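Long-range contacts in probable FAD-dependent oxidoreductase PA4991 (Pseudomonas aeruginosa PAO1, PDB 5EZ7), which binds one FAD per subunit and probably works as an FAD-dependent oxidoreductase, although its physiological substrate is unknown: residues 4-9 / 372-377; 9-14 / 195-200; 32-37 / 171-176. All coordinates share one frame; numbering follows the deposited sequence.

Interaction 1: residues 4-9 / 372-377; sequences QALSTD and AALPQL
The carboxamide of Gln4 turns one face to the CB-CG-CD side of the Pro375 ring, while a methyl of Leu6 meets the same ring at its edge. Amide and ring are nearly parallel but offset, and both ends of the amide take part, Gln4 NE2 lying 3.8 Å from Pro375 CG and Gln4 OE1 3.8 Å from Pro375 CB. Gln4 reaches this place with CG trans to its backbone nitrogen (chi1 -171°) and a straight chain beyond, which lays the flat amide over the proline ring. At the ring edge, Leu6 CD2 touches Pro375 CD at 3.6 Å.

The two methyls of Leu6 divide their work. The second one, CD1, points into a group of leucines, 4.0 Å from Leu374 CD2 and 4.2 Å from Leu377 CD2. The side chains of Leu6 and Leu374 cross at about a right angle.

These contacts fasten the loop that follows helix 350-364 to strand 6-7, an edge strand of a small four-stranded sheet, so chain regions near the two termini meet here. Strand 6-7 itself is held by backbone bonds to strand 195-198, which it accompanies in parallel. No hydrogen bond links 4-9 to 372-377; leucine methyls and the proline ring meet, with the Gln4 amide laid on that ring.

Further along, Thr8 CG2 reaches Leu374 CD2 more loosely, at 4.4 Å. Leu374 also leans on Val34, and Ser7 OG is hydrogen-bonded to His371, in the same loop just before 372-377. FAD is remote, about 14 Å from the side chain of Leu377.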
loop_
_atom_site.group_PDB
_atom_site.type_symbol
_atom_site.label_atom_id
_atom_site.label_comp_id
_atom_site.label_asym_id
_atom_site.label_seq_id
_atom_site.Cartn_x
_atom_site.Cartn_y
_atom_site.Cartn_z
ATOM N N GLN A 4 -26.977 15.507 8.020
ATOM C CA GLN A 4 -27.795 15.110 6.857
ATOM C C GLN A 4 -27.560 13.637 6.508
ATOM O O GLN A 4 -26.401 13.216 6.286
ATOM C CB GLN A 4 -27.436 15.997 5.664
ATOM C CG GLN A 4 -28.329 15.880 4.435
ATOM C CD GLN A 4 -27.856 16.806 3.303
ATOM O OE1 GLN A 4 -27.480 17.963 3.527
ATOM N NE2 GLN A 4 -27.842 16.286 2.086
ATOM N N ALA A 5 -28.624 12.847 6.485
ATOM C CA ALA A 5 -28.462 11.421 6.203
ATOM C C ALA A 5 -27.974 11.187 4.773
ATOM O O ALA A 5 -28.283 11.967 3.881
ATOM C CB ALA A 5 -29.761 10.682 6.440
ATOM N N LEU A 6 -27.206 10.125 4.560
ATOM C CA LEU A 6 -26.682 9.825 3.239
ATOM C C LEU A 6 -27.125 8.461 2.761
ATOM O O LEU A 6 -27.468 7.597 3.547
ATOM C CB LEU A 6 -25.158 9.856 3.218
ATOM C CG LEU A 6 -24.404 11.097 3.727
ATOM C CD1 LEU A 6 -22.915 10.958 3.414
ATOM C CD2 LEU A 6 -24.933 12.396 3.140
ATOM N N SER A 7 -27.039 8.285 1.450
ATOM C CA SER A 7 -27.460 7.083 0.760
ATOM C C SER A 7 -26.473 6.881 -0.404
ATOM O O SER A 7 -26.233 7.828 -1.149
ATOM C CB SER A 7 -28.900 7.332 0.290
ATOM O OG SER A 7 -29.339 6.426 -0.672
ATOM N N THR A 8 -25.844 5.708 -0.504
ATOM C CA THR A 8 -25.033 5.327 -1.670
ATOM C C THR A 8 -25.194 3.846 -1.968
ATOM O O THR A 8 -26.005 3.160 -1.338
ATOM C CB THR A 8 -23.483 5.588 -1.504
ATOM O OG1 THR A 8 -23.021 5.108 -0.220
ATOM C CG2 THR A 8 -23.155 7.045 -1.775
ATOM N N ASP A 9 -24.388 3.366 -2.923
ATOM C CA ASP A 9 -24.314 1.972 -3.249
ATOM C C ASP A 9 -23.327 1.242 -2.373
ATOM O O ASP A 9 -23.718 0.268 -1.764
ATOM C CB ASP A 9 -23.989 1.786 -4.735
ATOM C CG ASP A 9 -25.057 2.436 -5.659
ATOM O OD1 ASP A 9 -26.290 2.312 -5.385
ATOM O OD2 ASP A 9 -24.631 3.087 -6.638
ATOM N N ALA A 372 -29.498 10.824 -4.068
ATOM C CA ALA A 372 -29.292 12.276 -3.978
ATOM C C ALA A 372 -27.832 12.517 -4.051
ATOM O O ALA A 372 -27.056 11.703 -3.559
ATOM C CB ALA A 372 -29.803 12.800 -2.639
ATOM N N ALA A 373 -27.451 13.639 -4.641
ATOM C CA ALA A 373 -26.050 14.078 -4.630
ATOM C C ALA A 373 -25.528 14.216 -3.191
ATOM O O ALA A 373 -26.273 14.539 -2.261
ATOM C CB ALA A 373 -25.908 15.395 -5.378
ATOM N N LEU A 374 -24.252 13.934 -3.001
ATOM C CA LEU A 374 -23.658 14.102 -1.673
ATOM C C LEU A 374 -23.561 15.595 -1.367
ATOM O O LEU A 374 -23.281 16.369 -2.278
ATOM C CB LEU A 374 -22.269 13.462 -1.627
ATOM C CG LEU A 374 -22.314 11.926 -1.813
ATOM C CD1 LEU A 374 -20.955 11.327 -2.141
ATOM C CD2 LEU A 374 -22.936 11.234 -0.604
ATOM N N PRO A 375 -23.792 15.999 -0.096
ATOM C CA PRO A 375 -23.519 17.407 0.278
ATOM C C PRO A 375 -22.012 17.625 0.391
ATOM O O PRO A 375 -21.235 16.761 0.015
ATOM C CB PRO A 375 -24.190 17.540 1.661
ATOM C CG PRO A 375 -24.060 16.168 2.251
ATOM C CD PRO A 375 -24.257 15.215 1.076
ATOM N N GLN A 376 -21.611 18.780 0.897
ATOM C CA GLN A 376 -20.229 18.993 1.302
ATOM C C GLN A 376 -19.985 18.179 2.559
ATOM O O GLN A 376 -20.832 18.113 3.464
ATOM C CB GLN A 376 -19.922 20.469 1.588
ATOM C CG GLN A 376 -20.095 21.446 0.410
ATOM C CD GLN A 376 -18.950 21.418 -0.598
ATOM O OE1 GLN A 376 -18.215 22.405 -0.764
ATOM N NE2 GLN A 376 -18.810 20.289 -1.295
ATOM N N LEU A 377 -18.828 17.541 2.589
ATOM C CA LEU A 377 -18.441 16.651 3.676
ATOM C C LEU A 377 -17.065 17.033 4.177
ATOM O O LEU A 377 -16.271 17.499 3.386
ATOM C CB LEU A 377 -18.432 15.205 3.168
ATOM C CG LEU A 377 -19.809 14.690 2.713
ATOM C CD1 LEU A 377 -19.682 13.325 2.059
ATOM C CD2 LEU A 377 -20.823 14.606 3.847
#

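Interaction 2: residues 9-14 / 195-200; sequences DILIVG and REIRAQ. With FAD (flavin-adenine dinucleotide), chain B.
Matching first torsions, -60° in Asp9 and -54° in Gln200, set both side chains trans to their own carbonyl carbons, and the two run alongside each other in the same direction. Gln200 NE2 then donates to Asp9 OD1 over 3.1 Å, arriving from above the carboxylate plane, and the two flat groups are turned 67° apart. The same oxygen also receives His371 NE2 and the amide of Ser369, so three donors converge on OD1, probably stabilising the buried carboxylate as an anion. Gln200 NE2 is held in turn by the carbonyl of Arg367. The backbone bond from Gln200 N to Asp9 O measures 2.8 Å.

Ala199 CB lies 3.8 Å from Leu11 CB. Beyond it, Leu11 and Ile197 cross at about a right angle, with Leu11 CD2 3.8 Å from Ile197 CG2. Strand 10-13 is the first of the Rossmann-type FAD-binding sheet. Its Val13 CG1 packs 3.6 Å from FAD C2A, and Gly14, consistent with the start of a GxGxxG turn, sets CA beside O4B.

Past Gln200 the chain enters strand 201-204 beside strand 10-13. Leu11 also touches Val34 and Val36 of 33-37 and Leu190 of strand 186-192.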
loop_
_atom_site.group_PDB
_atom_site.type_symbol
_atom_site.label_atom_id
_atom_site.label_comp_id
_atom_site.label_asym_id
_atom_site.label_seq_id
_atom_site.Cartn_x
_atom_site.Cartn_y
_atom_site.Cartn_z
ATOM N N ASP A 9 -24.388 3.366 -2.923
ATOM C CA ASP A 9 -24.314 1.972 -3.249
ATOM C C ASP A 9 -23.327 1.242 -2.373
ATOM O O ASP A 9 -23.718 0.268 -1.764
ATOM C CB ASP A 9 -23.989 1.786 -4.735
ATOM C CG ASP A 9 -25.057 2.436 -5.659
ATOM O OD1 ASP A 9 -26.290 2.312 -5.385
ATOM O OD2 ASP A 9 -24.631 3.087 -6.638
ATOM N N ILE A 10 -22.051 1.653 -2.387
ATOM C CA ILE A 10 -20.997 0.984 -1.587
ATOM C C ILE A 10 -20.344 1.994 -0.666
ATOM O O ILE A 10 -19.959 3.086 -1.095
ATOM C CB ILE A 10 -19.986 0.171 -2.450
ATOM C CG1 ILE A 10 -20.707 -1.020 -3.108
ATOM C CG2 ILE A 10 -18.916 -0.489 -1.593
ATOM C CD1 ILE A 10 -21.131 -0.680 -4.476
ATOM N N LEU A 11 -20.305 1.640 0.609
ATOM C CA LEU A 11 -19.678 2.419 1.661
ATOM C C LEU A 11 -18.349 1.733 2.039
ATOM O O LEU A 11 -18.380 0.590 2.453
ATOM C CB LEU A 11 -20.644 2.433 2.826
ATOM C CG LEU A 11 -20.279 3.040 4.164
ATOM C CD1 LEU A 11 -19.715 4.450 4.073
ATOM C CD2 LEU A 11 -21.553 2.968 5.044
ATOM N N ILE A 12 -17.201 2.373 1.820
ATOM C CA ILE A 12 -15.875 1.796 2.063
ATOM C C ILE A 12 -15.322 2.428 3.365
ATOM O O ILE A 12 -15.463 3.637 3.560
ATOM C CB ILE A 12 -14.873 2.151 0.929
ATOM C CG1 ILE A 12 -15.434 2.005 -0.473
ATOM C CG2 ILE A 12 -13.568 1.344 1.000
ATOM C CD1 ILE A 12 -15.963 0.679 -0.772
ATOM N N VAL A 13 -14.724 1.627 4.257
ATOM C CA VAL A 13 -14.106 2.146 5.489
ATOM C C VAL A 13 -12.610 1.887 5.370
ATOM O O VAL A 13 -12.155 0.735 5.289
ATOM C CB VAL A 13 -14.671 1.501 6.777
ATOM C CG1 VAL A 13 -14.004 2.070 8.036
ATOM C CG2 VAL A 13 -16.174 1.713 6.861
ATOM N N GLY A 14 -11.855 2.970 5.297
ATOM C CA GLY A 14 -10.428 2.910 5.189
ATOM C C GLY A 14 -9.913 3.382 3.857
ATOM O O GLY A 14 -10.180 2.751 2.866
ATOM N N ARG A 195 -23.959 10.347 11.906
ATOM C CA ARG A 195 -24.561 10.492 10.578
ATOM C C ARG A 195 -24.926 9.138 9.977
ATOM O O ARG A 195 -24.082 8.275 9.817
ATOM C CB ARG A 195 -23.595 11.187 9.621
ATOM C CG ARG A 195 -24.266 11.514 8.308
ATOM C CD ARG A 195 -23.268 11.852 7.239
ATOM N NE ARG A 195 -22.455 13.014 7.580
ATOM C CZ ARG A 195 -22.659 14.276 7.197
ATOM N NH1 ARG A 195 -23.709 14.657 6.460
ATOM N NH2 ARG A 195 -21.801 15.199 7.591
ATOM N N GLU A 196 -26.172 8.990 9.576
ATOM C CA GLU A 196 -26.647 7.703 9.105
ATOM C C GLU A 196 -26.386 7.650 7.608
ATOM O O GLU A 196 -26.630 8.615 6.903
ATOM C CB GLU A 196 -28.078 7.420 9.587
ATOM C CG GLU A 196 -29.227 7.719 8.657
ATOM C CD GLU A 196 -30.576 7.701 9.402
ATOM O OE1 GLU A 196 -30.952 6.628 9.940
ATOM O OE2 GLU A 196 -31.239 8.780 9.489
ATOM N N ILE A 197 -25.733 6.569 7.175
ATOM C CA ILE A 197 -25.316 6.375 5.789
ATOM C C ILE A 197 -25.763 5.001 5.322
ATOM O O ILE A 197 -25.193 4.014 5.722
ATOM C CB ILE A 197 -23.782 6.423 5.655
ATOM C CG1 ILE A 197 -23.249 7.763 6.211
ATOM C CG2 ILE A 197 -23.359 6.176 4.192
ATOM C CD1 ILE A 197 -21.749 7.950 6.059
ATOM N N ARG A 198 -26.732 4.957 4.436
ATOM C CA ARG A 198 -27.307 3.692 4.000
ATOM C C ARG A 198 -26.584 3.198 2.761
ATOM O O ARG A 198 -26.215 4.004 1.911
ATOM C CB ARG A 198 -28.812 3.866 3.722
ATOM C CG ARG A 198 -29.599 4.184 4.988
ATOM C CD ARG A 198 -31.132 4.208 4.829
ATOM N NE ARG A 198 -31.728 3.335 5.853
ATOM C CZ ARG A 198 -31.771 3.606 7.164
ATOM N NH1 ARG A 198 -31.300 4.760 7.651
ATOM N NH2 ARG A 198 -32.291 2.717 8.005
ATOM N N ALA A 199 -26.366 1.890 2.658
ATOM C CA ALA A 199 -25.611 1.348 1.499
ATOM C C ALA A 199 -25.892 -0.103 1.251
ATOM O O ALA A 199 -26.212 -0.789 2.181
ATOM C CB ALA A 199 -24.120 1.513 1.704
ATOM N N GLN A 200 -25.805 -0.523 -0.023
ATOM C CA GLN A 200 -26.220 -1.875 -0.447
ATOM C C GLN A 200 -25.203 -2.815 0.103
ATOM O O GLN A 200 -25.515 -3.970 0.418
ATOM C CB GLN A 200 -26.316 -2.054 -1.973
ATOM C CG GLN A 200 -27.181 -1.059 -2.717
ATOM C CD GLN A 200 -27.470 -1.496 -4.151
ATOM O OE1 GLN A 200 -28.081 -2.546 -4.381
ATOM N NE2 GLN A 200 -27.037 -0.690 -5.133
HETATM P PA FAD B . -3.538 0.696 4.993
HETATM O O1A FAD B . -2.624 1.404 4.047
HETATM O O2A FAD B . -3.083 0.353 6.384
HETATM O O5B FAD B . -4.869 1.556 5.061
HETATM C C5B FAD B . -5.873 1.330 6.031
HETATM C C4B FAD B . -6.563 2.662 6.230
HETATM O O4B FAD B . -7.724 2.475 7.056
HETATM C C3B FAD B . -5.640 3.678 6.910
HETATM O O3B FAD B . -5.524 4.868 6.127
HETATM C C2B FAD B . -6.318 3.926 8.245
HETATM O O2B FAD B . -6.169 5.247 8.757
HETATM C C1B FAD B . -7.777 3.567 7.950
HETATM N N9A FAD B . -8.526 3.151 9.142
HETATM C C8A FAD B . -8.097 2.320 10.108
HETATM N N7A FAD B . -9.050 2.175 11.045
HETATM C C5A FAD B . -10.106 2.910 10.678
HETATM C C6A FAD B . -11.432 3.191 11.244
HETATM N N6A FAD B . -11.781 2.607 12.400
HETATM N N1A FAD B . -12.259 4.008 10.570
HETATM C C2A FAD B . -11.886 4.576 9.409
HETATM N N3A FAD B . -10.684 4.369 8.833
HETATM C C4A FAD B . -9.768 3.560 9.421
HETATM N N1 FAD B . 3.594 -4.026 -0.820
HETATM C C2 FAD B . 4.071 -4.042 -2.082
HETATM O O2 FAD B . 3.355 -4.515 -2.996
HETATM N N3 FAD B . 5.289 -3.566 -2.395
HETATM C C4 FAD B . 6.110 -3.053 -1.483
HETATM O O4 FAD B . 7.231 -2.608 -1.798
HETATM C C4X FAD B . 5.660 -3.000 -0.087
HETATM N N5 FAD B . 6.448 -2.494 0.881
HETATM C C5X FAD B . 6.020 -2.440 2.155
HETATM C C6 FAD B . 6.857 -1.895 3.120
HETATM C C7 FAD B . 6.456 -1.816 4.439
HETATM C C7M FAD B . 7.370 -1.207 5.459
HETATM C C8 FAD B . 5.104 -2.296 4.821
HETATM C C8M FAD B . 4.599 -2.225 6.247
HETATM C C9 FAD B . 4.277 -2.848 3.859
HETATM C C9A FAD B . 4.674 -2.946 2.527
HETATM N N10 FAD B . 3.842 -3.500 1.513
HETATM C C10 FAD B . 4.308 -3.525 0.194
HETATM C "C1'" FAD B . 2.504 -3.989 1.800
HETATM C "C2'" FAD B . 1.539 -2.825 1.659
HETATM O "O2'" FAD B . 2.050 -1.638 2.279
HETATM C "C3'" FAD B . 0.173 -3.181 2.228
HETATM O "O3'" FAD B . -0.185 -4.503 1.776
HETATM C "C4'" FAD B . -0.887 -2.183 1.769
HETATM O "O4'" FAD B . -0.381 -0.848 1.743
HETATM C "C5'" FAD B . -2.101 -2.205 2.678
HETATM O "O5'" FAD B . -3.122 -1.372 2.114
HETATM P P FAD B . -4.468 -1.135 2.942
HETATM O O1P FAD B . -5.227 -0.005 2.296
HETATM O O2P FAD B . -5.101 -2.470 3.097
HETATM O O3P FAD B . -3.929 -0.749 4.402
#

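Interaction 3: residues 32-37 / 171-176; sequences ATVLVE and SLLAGE. With FAD (flavin-adenine dinucleotide), chain B.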
loop_
_atom_site.group_PDB
_atom_site.type_symbol
_atom_site.label_atom_id
_atom_site.label_comp_id
_atom_site.label_asym_id
_atom_site.label_seq_id
_atom_site.Cartn_x
_atom_site.Cartn_y
_atom_site.Cartn_z
ATOM N N ALA A 32 -22.210 4.746 -6.993
ATOM C CA ALA A 32 -22.028 5.850 -6.076
ATOM C C ALA A 32 -21.382 5.282 -4.798
ATOM O O ALA A 32 -21.732 4.192 -4.352
ATOM C CB ALA A 32 -23.384 6.486 -5.776
ATOM N N THR A 33 -20.456 6.016 -4.214
ATOM C CA THR A 33 -19.697 5.563 -3.048
ATOM C C THR A 33 -19.491 6.660 -2.016
ATOM O O THR A 33 -19.553 7.849 -2.335
ATOM C CB THR A 33 -18.292 5.083 -3.448
ATOM O OG1 THR A 33 -17.541 6.175 -4.021
ATOM C CG2 THR A 33 -18.355 3.966 -4.409
ATOM N N VAL A 34 -19.273 6.243 -0.776
ATOM C CA VAL A 34 -18.662 7.065 0.251
ATOM C C VAL A 34 -17.459 6.297 0.793
ATOM O O VAL A 34 -17.569 5.078 1.039
ATOM C CB VAL A 34 -19.661 7.336 1.393
ATOM C CG1 VAL A 34 -18.989 7.979 2.598
ATOM C CG2 VAL A 34 -20.786 8.253 0.897
ATOM N N LEU A 35 -16.333 6.995 0.996
ATOM C CA LEU A 35 -15.139 6.389 1.585
ATOM C C LEU A 35 -14.798 7.138 2.846
ATOM O O LEU A 35 -14.529 8.343 2.819
ATOM C CB LEU A 35 -13.965 6.423 0.619
ATOM C CG LEU A 35 -12.735 5.584 1.012
ATOM C CD1 LEU A 35 -11.803 5.350 -0.184
ATOM C CD2 LEU A 35 -11.931 6.202 2.153
ATOM N N VAL A 36 -14.745 6.386 3.936
ATOM C CA VAL A 36 -14.631 6.931 5.271
ATOM C C VAL A 36 -13.245 6.619 5.766
ATOM O O VAL A 36 -12.838 5.459 5.725
ATOM C CB VAL A 36 -15.669 6.290 6.234
ATOM C CG1 VAL A 36 -15.498 6.833 7.650
ATOM C CG2 VAL A 36 -17.076 6.599 5.755
ATOM N N GLU A 37 -12.538 7.651 6.220
ATOM C CA GLU A 37 -11.165 7.543 6.769
ATOM C C GLU A 37 -11.084 8.338 8.078
ATOM O O GLU A 37 -11.576 9.466 8.157
ATOM C CB GLU A 37 -10.152 8.068 5.742
ATOM C CG GLU A 37 -8.785 8.392 6.309
ATOM C CD GLU A 37 -8.035 7.124 6.682
ATOM O OE1 GLU A 37 -7.626 6.979 7.879
ATOM O OE2 GLU A 37 -7.855 6.308 5.730
ATOM N N SER A 171 -16.644 11.623 -2.861
ATOM C CA SER A 171 -16.936 10.465 -2.012
ATOM C C SER A 171 -16.210 10.488 -0.657
ATOM O O SER A 171 -16.598 9.763 0.254
ATOM C CB SER A 171 -16.645 9.138 -2.755
ATOM O OG SER A 171 -15.280 8.956 -3.093
ATOM N N LEU A 172 -15.171 11.312 -0.522
ATOM C CA LEU A 172 -14.292 11.224 0.635
ATOM C C LEU A 172 -14.831 11.854 1.907
ATOM O O LEU A 172 -15.153 13.045 1.929
ATOM C CB LEU A 172 -12.963 11.869 0.320
ATOM C CG LEU A 172 -12.152 11.244 -0.788
ATOM C CD1 LEU A 172 -10.889 12.092 -0.954
ATOM C CD2 LEU A 172 -11.835 9.796 -0.486
ATOM N N LEU A 173 -14.841 11.074 2.985
ATOM C CA LEU A 173 -15.353 11.530 4.249
ATOM C C LEU A 173 -14.404 11.223 5.414
ATOM O O LEU A 173 -14.119 10.058 5.721
ATOM C CB LEU A 173 -16.708 10.883 4.507
ATOM C CG LEU A 173 -17.329 11.171 5.877
ATOM C CD1 LEU A 173 -17.638 12.640 6.124
ATOM C CD2 LEU A 173 -18.580 10.344 5.983
ATOM N N ALA A 174 -13.959 12.283 6.080
ATOM C CA ALA A 174 -13.373 12.175 7.409
ATOM C C ALA A 174 -14.439 11.788 8.426
ATOM O O ALA A 174 -15.337 12.562 8.684
ATOM C CB ALA A 174 -12.705 13.499 7.834
ATOM N N GLY A 175 -14.288 10.616 9.021
ATOM C CA GLY A 175 -15.133 10.177 10.119
ATOM C C GLY A 175 -14.361 9.344 11.120
ATOM O O GLY A 175 -13.619 8.449 10.753
ATOM N N GLU A 176 -14.543 9.650 12.389
ATOM C CA GLU A 176 -13.759 9.063 13.446
ATOM C C GLU A 176 -14.470 7.897 14.113
ATOM O O GLU A 176 -13.879 6.853 14.320
ATOM C CB GLU A 176 -13.394 10.129 14.490
ATOM C CG GLU A 176 -12.195 10.987 14.086
ATOM C CD GLU A 176 -11.723 11.945 15.185
ATOM O OE1 GLU A 176 -12.370 12.009 16.270
ATOM O OE2 GLU A 176 -10.699 12.649 14.955
HETATM P PA FAD B . -3.538 0.696 4.993
HETATM O O1A FAD B . -2.624 1.404 4.047
HETATM O O2A FAD B . -3.083 0.353 6.384
HETATM O O5B FAD B . -4.869 1.556 5.061
HETATM C C5B FAD B . -5.873 1.330 6.031
HETATM C C4B FAD B . -6.563 2.662 6.230
HETATM O O4B FAD B . -7.724 2.475 7.056
HETATM C C3B FAD B . -5.640 3.678 6.910
HETATM O O3B FAD B . -5.524 4.868 6.127
HETATM C C2B FAD B . -6.318 3.926 8.245
HETATM O O2B FAD B . -6.169 5.247 8.757
HETATM C C1B FAD B . -7.777 3.567 7.950
HETATM N N9A FAD B . -8.526 3.151 9.142
HETATM C C8A FAD B . -8.097 2.320 10.108
HETATM N N7A FAD B . -9.050 2.175 11.045
HETATM C C5A FAD B . -10.106 2.910 10.678
HETATM C C6A FAD B . -11.432 3.191 11.244
HETATM N N6A FAD B . -11.781 2.607 12.400
HETATM N N1A FAD B . -12.259 4.008 10.570
HETATM C C2A FAD B . -11.886 4.576 9.409
HETATM N N3A FAD B . -10.684 4.369 8.833
HETATM C C4A FAD B . -9.768 3.560 9.421
HETATM N N1 FAD B . 3.594 -4.026 -0.820
HETATM C C2 FAD B . 4.071 -4.042 -2.082
HETATM O O2 FAD B . 3.355 -4.515 -2.996
HETATM N N3 FAD B . 5.289 -3.566 -2.395
HETATM C C4 FAD B . 6.110 -3.053 -1.483
HETATM O O4 FAD B . 7.231 -2.608 -1.798
HETATM C C4X FAD B . 5.660 -3.000 -0.087
HETATM N N5 FAD B . 6.448 -2.494 0.881
HETATM C C5X FAD B . 6.020 -2.440 2.155
HETATM C C6 FAD B . 6.857 -1.895 3.120
HETATM C C7 FAD B . 6.456 -1.816 4.439
HETATM C C7M FAD B . 7.370 -1.207 5.459
HETATM C C8 FAD B . 5.104 -2.296 4.821
HETATM C C8M FAD B . 4.599 -2.225 6.247
HETATM C C9 FAD B . 4.277 -2.848 3.859
HETATM C C9A FAD B . 4.674 -2.946 2.527
HETATM N N10 FAD B . 3.842 -3.500 1.513
HETATM C C10 FAD B . 4.308 -3.525 0.194
HETATM C "C1'" FAD B . 2.504 -3.989 1.800
HETATM C "C2'" FAD B . 1.539 -2.825 1.659
HETATM O "O2'" FAD B . 2.050 -1.638 2.279
HETATM C "C3'" FAD B . 0.173 -3.181 2.228
HETATM O "O3'" FAD B . -0.185 -4.503 1.776
HETATM C "C4'" FAD B . -0.887 -2.183 1.769
HETATM O "O4'" FAD B . -0.381 -0.848 1.743
HETATM C "C5'" FAD B . -2.101 -2.205 2.678
HETATM O "O5'" FAD B . -3.122 -1.372 2.114
HETATM P P FAD B . -4.468 -1.135 2.942
HETATM O O1P FAD B . -5.227 -0.005 2.296
HETATM O O2P FAD B . -5.101 -2.470 3.097
HETATM O O3P FAD B . -3.929 -0.749 4.402
#
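Strands 33-37 and 172-174 run parallel, 4.8 Å apart at closest approach, and are laced by four backbone hydrogen bonds: Leu35 N to Ser171 O, Leu173 N to Leu35 O, Glu37 N to Leu173 O and Gly175 N to Glu37 O. On one face Leu173 carries the packing. Its CD2 lies 4.0 Å from Val36 CG2 and 4.1 Å from Val34 CG1, alongside the first valine and aslant to the second. On the other face Leu172 CD2 rests 4.1 Å from Leu35 CB. At the start of the pairing, Ser171 CB sits 3.3 Å from Thr33 OG1; Asn23 of helix 17-28 is hydrogen-bonded to both hydroxyls, and Ser171 OG also to Ala168 O.

Glu37 extends away from the partner strand to the cofactor. A bend at its second torsion (chi2 71°) swings the carboxylate to the adenosine ribose. FAD O3B donates to Glu37 OE2 over 2.8 Å; FAD O2B also approaches Glu37 OE1, though so closely in the model that the exact length is doubtful. Gly15 N binds OE2 and Ala39 N binds OE1. An acidic residue ending the second strand, facing the ribose diol, is the hallmark of the Rossmann-type FAD-binding fold of DAO-family enzymes.

How the interactions relate
The three contacts run from the periphery toward the cofactor. Interaction 1 is only partly buried, without hydrogen bonds and mostly apolar, whereas interactions 2 and 3 are buried. Interaction 2 combines a polar pair with aliphatic packing where two sheets adjoin; interaction 3 is regular pairing within one sheet, and both touch FAD. Asp9 belongs to interactions 1 and 2, and its OD2 accepts the amide of Ala32, tying both to interaction 3. Strands 6-7 and 195-198 are neighbours in the small sheet, joining interactions 1 and 2. Strands 10-13 and 33-37 are neighbours in the nucleotide-binding sheet, where Val34 O and Val36 O probably accept Ile12 N and Gly14 N.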